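Local coordinates for protein glycerol kinase, putative (Plasmodium falciparum, PDB 2W40) that probably phosphorylates glycerol with ATP to give sn-glycerol 3-phosphate, as a member of the FGGY family of carbohydrate kinases, at residues I52-N55 / L56-M60; E232-P235 / D236-N239. One frame throughout, in Å; residues are numbered along the deposited sequence.

Overall arrangement
Interaction 1 lies within helix 49-70 and interaction 2 in the loop joining strands 225-228 and 241-247; both belong to the N-terminal FGGY domain, and their centres are about 12 Å apart. The loop packs directly on the helix. Met60 O and Tyr237 OH, 2.6 Å apart, form a probable hydrogen bond, Tyr57 stacks its ring on that of His233, and Val234 CG1 comes within 3.5 Å of Tyr57 CD1. The side chain of Ile52 is about 12 Å from that of Thr270, an ADP-binding residue in another structure of this protein; interaction 2 lies away from such residues. A bound glycerol, not necessarily the substrate, lies about 3 Å from the exposed side chain of Asn58.

Interaction 1 (I52-N55 / L56-M60); sequences IMTN and LYNLM
Met53 and Tyr57, one helical turn apart, meet through the methyl end of the methionine and the phenol end of the ring. With CG anti to its own carbonyl carbon (chi1 -72°) and further bends at chi2 and chi3, the Met53 chain curls toward Tyr57 so that CE comes 3.5 Å from Tyr57 CZ, and SD lies 5.5 Å from the ring centroid in an oblique Met-aromatic contact. The same CE reaches Leu56 CD2 at 4.0 Å, so the methyl group touches both an aromatic and an aliphatic neighbour.

Beneath these side chains the backbone carbonyls of residues 52 to 55 are satisfied in regular alpha-helical fashion, each by the amide four residues on. Tyr57 N gives the shortest of these bonds, 2.8 Å to Met53 O, whereas Leu59 N approaches Asn55 O with a more bent N-H...O angle of 149°. On the polar flank, Thr54 and Asn58 run side by side, the methyl CG2 of Thr54 lying 3.7 Å from Asn58 ND2. A water bridges the two asparagines: it donates to Asn55 OD1 at 2.8 Å and accepts from Asn58 ND2, linking side chains three residues apart. Thr54 OG1 turns back along the helix to hydrogen-bond Ile50 O, while Tyr57 OH makes a weak hydrogen bond to Ser231 OG.

Over residues 52-60 the helix thus has a buried, largely apolar flank and an exposed polar one at Thr54 and Asn58. The buried flank rests on the mixed sheet of the N-terminal, actin-like ATPase domain, with Leu56 on Ile9 and Val18 and Leu59 on Thr16 and Val18, from strands 3-11 and 15-21; Met53 packs instead against Trp170, Leu171 and Asn174 of helix 167-176.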
# COMPACT_ATOMS: atom_id res chain seq x y z
N ILE C 52 1.77 30.13 -9.14
CA ILE C 52 2.30 29.86 -10.44
C ILE C 52 2.87 31.13 -11.13
O ILE C 52 3.95 31.06 -11.75
CB ILE C 52 1.21 29.16 -11.31
CG1 ILE C 52 0.98 27.74 -10.74
CG2 ILE C 52 1.66 29.14 -12.85
CD1 ILE C 52 -0.19 27.03 -11.40
N MET C 53 2.10 32.21 -11.17
CA MET C 53 2.61 33.41 -11.80
C MET C 53 3.89 33.94 -11.15
O MET C 53 4.84 34.38 -11.86
CB MET C 53 1.58 34.51 -11.84
CG MET C 53 0.49 34.30 -12.78
SD MET C 53 0.96 33.97 -14.53
CE MET C 53 2.05 35.17 -15.04
N THR C 54 3.89 34.01 -9.82
CA THR C 54 5.06 34.50 -9.12
C THR C 54 6.29 33.67 -9.52
O THR C 54 7.38 34.20 -9.80
CB THR C 54 4.80 34.44 -7.62
OG1 THR C 54 3.70 35.36 -7.36
CG2 THR C 54 6.08 34.85 -6.86
N ASN C 55 6.12 32.37 -9.51
CA ASN C 55 7.22 31.46 -9.89
C ASN C 55 7.67 31.73 -11.33
O ASN C 55 8.87 31.81 -11.62
CB ASN C 55 6.77 30.02 -9.77
CG ASN C 55 6.71 29.54 -8.35
OD1 ASN C 55 7.09 30.29 -7.42
ND2 ASN C 55 6.18 28.36 -8.16
N LEU C 56 6.74 31.91 -12.24
CA LEU C 56 7.04 32.24 -13.60
C LEU C 56 7.85 33.47 -13.70
O LEU C 56 8.86 33.49 -14.35
CB LEU C 56 5.78 32.32 -14.44
CG LEU C 56 6.12 32.60 -15.92
CD1 LEU C 56 7.03 31.63 -16.65
CD2 LEU C 56 4.79 32.80 -16.72
N TYR C 57 7.39 34.57 -13.06
CA TYR C 57 8.10 35.89 -13.15
C TYR C 57 9.52 35.74 -12.67
O TYR C 57 10.45 36.22 -13.30
CB TYR C 57 7.33 36.93 -12.36
CG TYR C 57 5.99 37.37 -12.99
CD1 TYR C 57 5.82 37.42 -14.36
CD2 TYR C 57 4.93 37.71 -12.18
CE1 TYR C 57 4.57 37.85 -14.91
CE2 TYR C 57 3.74 38.11 -12.66
CZ TYR C 57 3.54 38.22 -14.02
OH TYR C 57 2.34 38.67 -14.49
N ASN C 58 9.66 35.04 -11.54
CA ASN C 58 10.99 34.84 -10.93
C ASN C 58 11.92 34.07 -11.87
O ASN C 58 13.08 34.42 -12.04
CB ASN C 58 10.78 34.24 -9.53
CG ASN C 58 10.38 35.30 -8.49
OD1 ASN C 58 10.65 36.50 -8.67
ND2 ASN C 58 9.74 34.85 -7.36
N LEU C 59 11.38 33.06 -12.56
CA LEU C 59 12.18 32.21 -13.42
C LEU C 59 12.61 33.00 -14.68
O LEU C 59 13.73 32.90 -15.12
CB LEU C 59 11.36 30.99 -13.86
CG LEU C 59 11.21 29.86 -12.83
CD1 LEU C 59 10.01 28.89 -13.18
CD2 LEU C 59 12.62 29.10 -12.77
N MET C 60 11.67 33.77 -15.26
CA MET C 60 11.92 34.65 -16.42
C MET C 60 13.03 35.68 -16.06
O MET C 60 13.98 35.84 -16.81
CB MET C 60 10.60 35.35 -16.82
CG MET C 60 9.66 34.40 -17.49
SD MET C 60 8.12 35.26 -17.91
CE MET C 60 8.59 36.44 -19.19
O HOH W 1 8.99 32.23 -6.69

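Interaction 2 (E232-P235 / D236-N239); sequences EHVP and DYLN
Val234 and Tyr237 are joined by a short 3-10 turn, in which Tyr237 N donates to Val234 O at 2.9 Å, with the nitrogen well above the carbonyl plane and an N-H...O angle of 146°. The following bond, from Leu238 N to Pro235 O, has the same three-residue spacing but is less certain, because the position of Pro235 O is less sure.

The side chains of Val234 and Tyr237 also touch. Tyr237 carries its ring anti to its own carbonyl carbon (chi1 -67°), which brings CD2 within 3.8 Å of Val234 CB in an oblique apolar contact. Val234 O lies at the edge of this ring and in its plane, 3.9 Å from Tyr237 CD2, so the carbonyl that accepts the turn's hydrogen bond also borders the aromatic group. Between the two, the proline ring of Pro235 restricts its phi to about -63°, a value compatible with a 3-10 turn. The phenol oxygen of Tyr237 has its probable partner beyond the turn, in Met60 O.

Elsewhere in the loop, His233 O accepts from Asn61 ND2, and Glu232 OE1 forms a salt bridge with Lys177 NZ. The whole turn belongs to the connection from the edge strand 225-228 to its antiparallel neighbour 241-247, in the N-terminal sheet of the sugar kinase/HSP70/actin fold. Val234 packs on Asn61, and both Asp236 and Tyr237 touch Ile64, so this connection lies against helix 49-70, which itself packs on that sheet.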
# COMPACT_ATOMS: atom_id res chain seq x y z
N GLU C 232 4.65 44.57 -15.43
CA GLU C 232 5.73 45.27 -14.72
C GLU C 232 6.61 44.35 -13.88
O GLU C 232 7.73 44.74 -13.43
CB GLU C 232 5.08 46.33 -13.80
CG GLU C 232 4.09 45.69 -12.78
CD GLU C 232 2.60 45.42 -13.34
OE1 GLU C 232 2.29 45.75 -14.54
OE2 GLU C 232 1.76 44.85 -12.54
N HIS C 233 6.15 43.10 -13.67
CA HIS C 233 6.96 42.12 -12.98
C HIS C 233 8.12 41.59 -13.75
O HIS C 233 8.93 40.99 -13.12
CB HIS C 233 6.11 40.94 -12.49
CG HIS C 233 5.02 41.35 -11.59
ND1 HIS C 233 5.23 41.87 -10.32
CD2 HIS C 233 3.69 41.42 -11.81
CE1 HIS C 233 4.05 42.17 -9.79
NE2 HIS C 233 3.10 41.91 -10.68
N VAL C 234 8.15 41.78 -15.08
CA VAL C 234 9.15 41.21 -16.02
C VAL C 234 9.60 42.34 -16.98
O VAL C 234 9.44 42.33 -18.19
CB VAL C 234 8.66 39.95 -16.74
CG1 VAL C 234 8.69 38.75 -15.76
CG2 VAL C 234 7.26 40.20 -17.32
N PRO C 235 10.22 43.35 -16.38
CA PRO C 235 10.52 44.59 -17.11
C PRO C 235 11.47 44.42 -18.28
O PRO C 235 11.31 45.13 -19.33
CB PRO C 235 11.08 45.49 -16.02
CG PRO C 235 11.55 44.60 -15.00
CD PRO C 235 10.60 43.46 -14.97
N ASP C 236 12.43 43.49 -18.20
CA ASP C 236 13.32 43.22 -19.35
C ASP C 236 12.62 42.63 -20.57
O ASP C 236 13.19 42.48 -21.67
CB ASP C 236 14.49 42.30 -18.92
CG ASP C 236 15.56 43.05 -18.15
OD1 ASP C 236 15.41 44.24 -17.80
OD2 ASP C 236 16.62 42.47 -18.01
N TYR C 237 11.44 42.07 -20.33
CA TYR C 237 10.63 41.45 -21.40
C TYR C 237 9.60 42.38 -22.06
O TYR C 237 8.83 41.95 -22.89
CB TYR C 237 9.95 40.25 -20.82
CG TYR C 237 10.89 39.16 -20.45
CD1 TYR C 237 11.12 38.09 -21.33
CD2 TYR C 237 11.49 39.14 -19.20
CE1 TYR C 237 11.97 37.04 -20.97
CE2 TYR C 237 12.28 38.11 -18.81
CZ TYR C 237 12.56 37.04 -19.71
OH TYR C 237 13.35 35.93 -19.38
N LEU C 238 9.65 43.67 -21.69
CA LEU C 238 8.77 44.64 -22.25
C LEU C 238 8.76 44.60 -23.78
O LEU C 238 9.81 44.71 -24.44
CB LEU C 238 9.09 46.04 -21.77
CG LEU C 238 8.12 47.14 -22.32
CD1 LEU C 238 6.68 47.04 -21.78
CD2 LEU C 238 8.84 48.54 -22.03
N ASN C 239 7.56 44.48 -24.37
CA ASN C 239 7.33 44.44 -25.80
C ASN C 239 7.89 43.25 -26.60
O ASN C 239 7.93 43.26 -27.83
CB ASN C 239 7.72 45.75 -26.49
CG ASN C 239 6.89 46.91 -26.08
OD1 ASN C 239 5.70 46.76 -25.74
ND2 ASN C 239 7.50 48.10 -26.07